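Local coordinates for protein putative NAD dependent dehydrogenase (Micromonospora echinospora, PDB 6NOR) that binds NAD and probably acts as an oxidoreductase of the GFO/IDH/MocA type in the biosynthesis of the antibiotic gentamicin, at residues 283-288 with 298-303. Numbering follows the deposited sequence.
Sequences EAYTNT and QGWLRP
An antiparallel beta hairpin, closed by a long loop, joins the end of strand 282-286 to residues 299-301, with Tyr285 set against Trp300 in a non-hydrogen-bonded pair. On either side of that pair the backbones bond twice: Leu301 N gives a nearly straight bond to Ala284 O (2.8 Å) and Ala284 N returns one to Leu301 O, while Thr286 and Gly299 exchange a longer pair, both 3.2 Å from N to O. Between these rungs the CA of Tyr285 adds a CA-H...O contact to Gly299 O.

The aromatic pair carries the side-chain contact. The backbone pairing puts Tyr285 CB over the middle of the Trp300 six-membered ring, a CH-pi contact 3.7 Å from the ring centroid. With CG anti to the backbone N (chi1 175°), the phenol ring is carried on to the indole five-membered ring and turns an edge to its face, the planes 50° apart, with Tyr285 CD2 only 3.3 Å from Trp300 CD1. Its hydroxyl is held at the far end by a bond from Tyr285 OH to Asn287 OD1 (2.8 Å). With an alanine in place of Trp300, Tyr285 CB and the edge of its ring would probably lose the aromatic surface they rest on, and a gap is likely to open beside the phenol.

The hairpin arm stands away from the NAD site and serves the tetramer: residues 283-286 extend a sheet of the second subunit, Trp300 NE1 bonds to Gly257 O of the third subunit, and Glu283 OE2 forms a salt bridge with Arg302 of that same third subunit. On the face opposite the aromatic pair, Ala284 and Leu301 pack on Phe290. Within its own hairpin, the Glu283 carboxylate lies obliquely by the indole, OE2 3.6 Å from Trp300 CE3.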
loop_
_atom_site.group_PDB
_atom_site.type_symbol
_atom_site.label_atom_id
_atom_site.label_comp_id
_atom_site.label_asym_id
_atom_site.label_seq_id
_atom_site.Cartn_x
_atom_site.Cartn_y
_atom_site.Cartn_z
ATOM N N GLU A 283 10.659 -1.370 1.632
ATOM C CA GLU A 283 10.176 -2.471 2.462
ATOM C C GLU A 283 11.244 -3.547 2.659
ATOM O O GLU A 283 12.066 -3.804 1.785
ATOM C CB GLU A 283 8.925 -3.082 1.857
ATOM C CG GLU A 283 7.940 -3.551 2.875
ATOM C CD GLU A 283 6.678 -4.099 2.251
ATOM O OE1 GLU A 283 6.533 -3.994 1.016
ATOM O OE2 GLU A 283 5.828 -4.629 3.001
ATOM N N ALA A 284 11.249 -4.162 3.831
ATOM C CA ALA A 284 12.221 -5.200 4.084
ATOM C C ALA A 284 11.654 -6.291 4.969
ATOM O O ALA A 284 10.735 -6.067 5.734
ATOM C CB ALA A 284 13.452 -4.621 4.698
ATOM N N TYR A 285 12.204 -7.487 4.841
ATOM C CA TYR A 285 11.879 -8.553 5.752
ATOM C C TYR A 285 13.154 -9.263 6.105
ATOM O O TYR A 285 14.007 -9.436 5.258
ATOM C CB TYR A 285 10.859 -9.544 5.148
ATOM C CG TYR A 285 10.626 -10.713 6.074
ATOM C CD1 TYR A 285 11.439 -11.849 6.015
ATOM C CD2 TYR A 285 9.651 -10.656 7.055
ATOM C CE1 TYR A 285 11.264 -12.897 6.889
ATOM C CE2 TYR A 285 9.458 -11.706 7.929
ATOM C CZ TYR A 285 10.274 -12.828 7.843
ATOM O OH TYR A 285 10.117 -13.876 8.717
ATOM N N THR A 286 13.289 -9.682 7.355
ATOM C CA THR A 286 14.337 -10.637 7.686
ATOM C C THR A 286 13.906 -11.650 8.748
ATOM O O THR A 286 13.092 -11.350 9.617
ATOM C CB THR A 286 15.613 -9.933 8.167
ATOM O OG1 THR A 286 16.638 -10.908 8.365
ATOM C CG2 THR A 286 15.376 -9.178 9.456
ATOM N N ASN A 287 14.457 -12.854 8.649
ATOM C CA ASN A 287 14.322 -13.881 9.680
ATOM C C ASN A 287 15.196 -13.615 10.915
ATOM O O ASN A 287 14.950 -14.175 11.970
ATOM C CB ASN A 287 14.668 -15.262 9.106
ATOM C CG ASN A 287 13.519 -15.866 8.296
ATOM O OD1 ASN A 287 12.348 -15.574 8.539
ATOM N ND2 ASN A 287 13.855 -16.700 7.333
ATOM N N THR A 288 16.204 -12.759 10.787
ATOM C CA THR A 288 17.082 -12.430 11.914
ATOM C C THR A 288 16.905 -10.979 12.362
ATOM O O THR A 288 15.925 -10.652 13.010
ATOM C CB THR A 288 18.571 -12.696 11.571
ATOM O OG1 THR A 288 18.910 -12.023 10.364
ATOM C CG2 THR A 288 18.798 -14.179 11.351
ATOM N N GLN A 298 13.138 -6.614 13.195
ATOM C CA GLN A 298 12.979 -8.007 12.782
ATOM C C GLN A 298 11.626 -8.175 12.145
ATOM O O GLN A 298 10.704 -7.437 12.459
ATOM C CB GLN A 298 13.091 -8.968 13.954
ATOM C CG GLN A 298 14.178 -8.663 14.933
ATOM C CD GLN A 298 14.132 -9.616 16.099
ATOM O OE1 GLN A 298 14.212 -10.833 15.921
ATOM N NE2 GLN A 298 13.954 -9.076 17.296
ATOM N N GLY A 299 11.500 -9.157 11.265
ATOM C CA GLY A 299 10.248 -9.374 10.564
ATOM C C GLY A 299 10.059 -8.383 9.424
ATOM O O GLY A 299 11.019 -7.995 8.794
ATOM N N TRP A 300 8.817 -7.997 9.161
ATOM C CA TRP A 300 8.515 -7.015 8.134
ATOM C C TRP A 300 8.741 -5.595 8.641
ATOM O O TRP A 300 8.193 -5.203 9.664
ATOM C CB TRP A 300 7.071 -7.179 7.634
ATOM C CG TRP A 300 6.956 -8.317 6.660
ATOM C CD1 TRP A 300 6.549 -9.588 6.930
ATOM C CD2 TRP A 300 7.298 -8.294 5.273
ATOM N NE1 TRP A 300 6.598 -10.358 5.792
ATOM C CE2 TRP A 300 7.060 -9.588 4.760
ATOM C CE3 TRP A 300 7.780 -7.306 4.413
ATOM C CZ2 TRP A 300 7.290 -9.921 3.426
ATOM C CZ3 TRP A 300 8.004 -7.638 3.083
ATOM C CH2 TRP A 300 7.754 -8.936 2.604
ATOM N N LEU A 301 9.578 -4.846 7.933
ATOM C CA LEU A 301 9.889 -3.464 8.289
ATOM C C LEU A 301 9.547 -2.522 7.160
ATOM O O LEU A 301 9.466 -2.938 6.004
ATOM C CB LEU A 301 11.363 -3.310 8.623
ATOM C CG LEU A 301 11.963 -4.494 9.358
ATOM C CD1 LEU A 301 13.463 -4.421 9.303
ATOM C CD2 LEU A 301 11.452 -4.450 10.784
ATOM N N ARG A 302 9.345 -1.255 7.504
ATOM C CA ARG A 302 9.335 -0.195 6.514
ATOM C C ARG A 302 10.401 0.843 6.869
ATOM O O ARG A 302 10.084 1.884 7.414
ATOM C CB ARG A 302 7.959 0.462 6.420
ATOM C CG ARG A 302 6.873 -0.393 5.805
ATOM C CD ARG A 302 5.559 0.365 5.761
ATOM N NE ARG A 302 4.452 -0.374 6.369
ATOM C CZ ARG A 302 4.289 -0.552 7.681
ATOM N NH1 ARG A 302 3.246 -1.233 8.129
ATOM N NH2 ARG A 302 5.173 -0.057 8.547
ATOM N N PRO A 303 11.675 0.553 6.558
ATOM C CA PRO A 303 12.815 1.375 6.988
ATOM C C PRO A 303 12.768 2.805 6.480
ATOM O O PRO A 303 12.315 3.050 5.372
ATOM C CB PRO A 303 14.023 0.657 6.383
ATOM C CG PRO A 303 13.521 -0.729 6.062
ATOM C CD PRO A 303 12.096 -0.539 5.671
#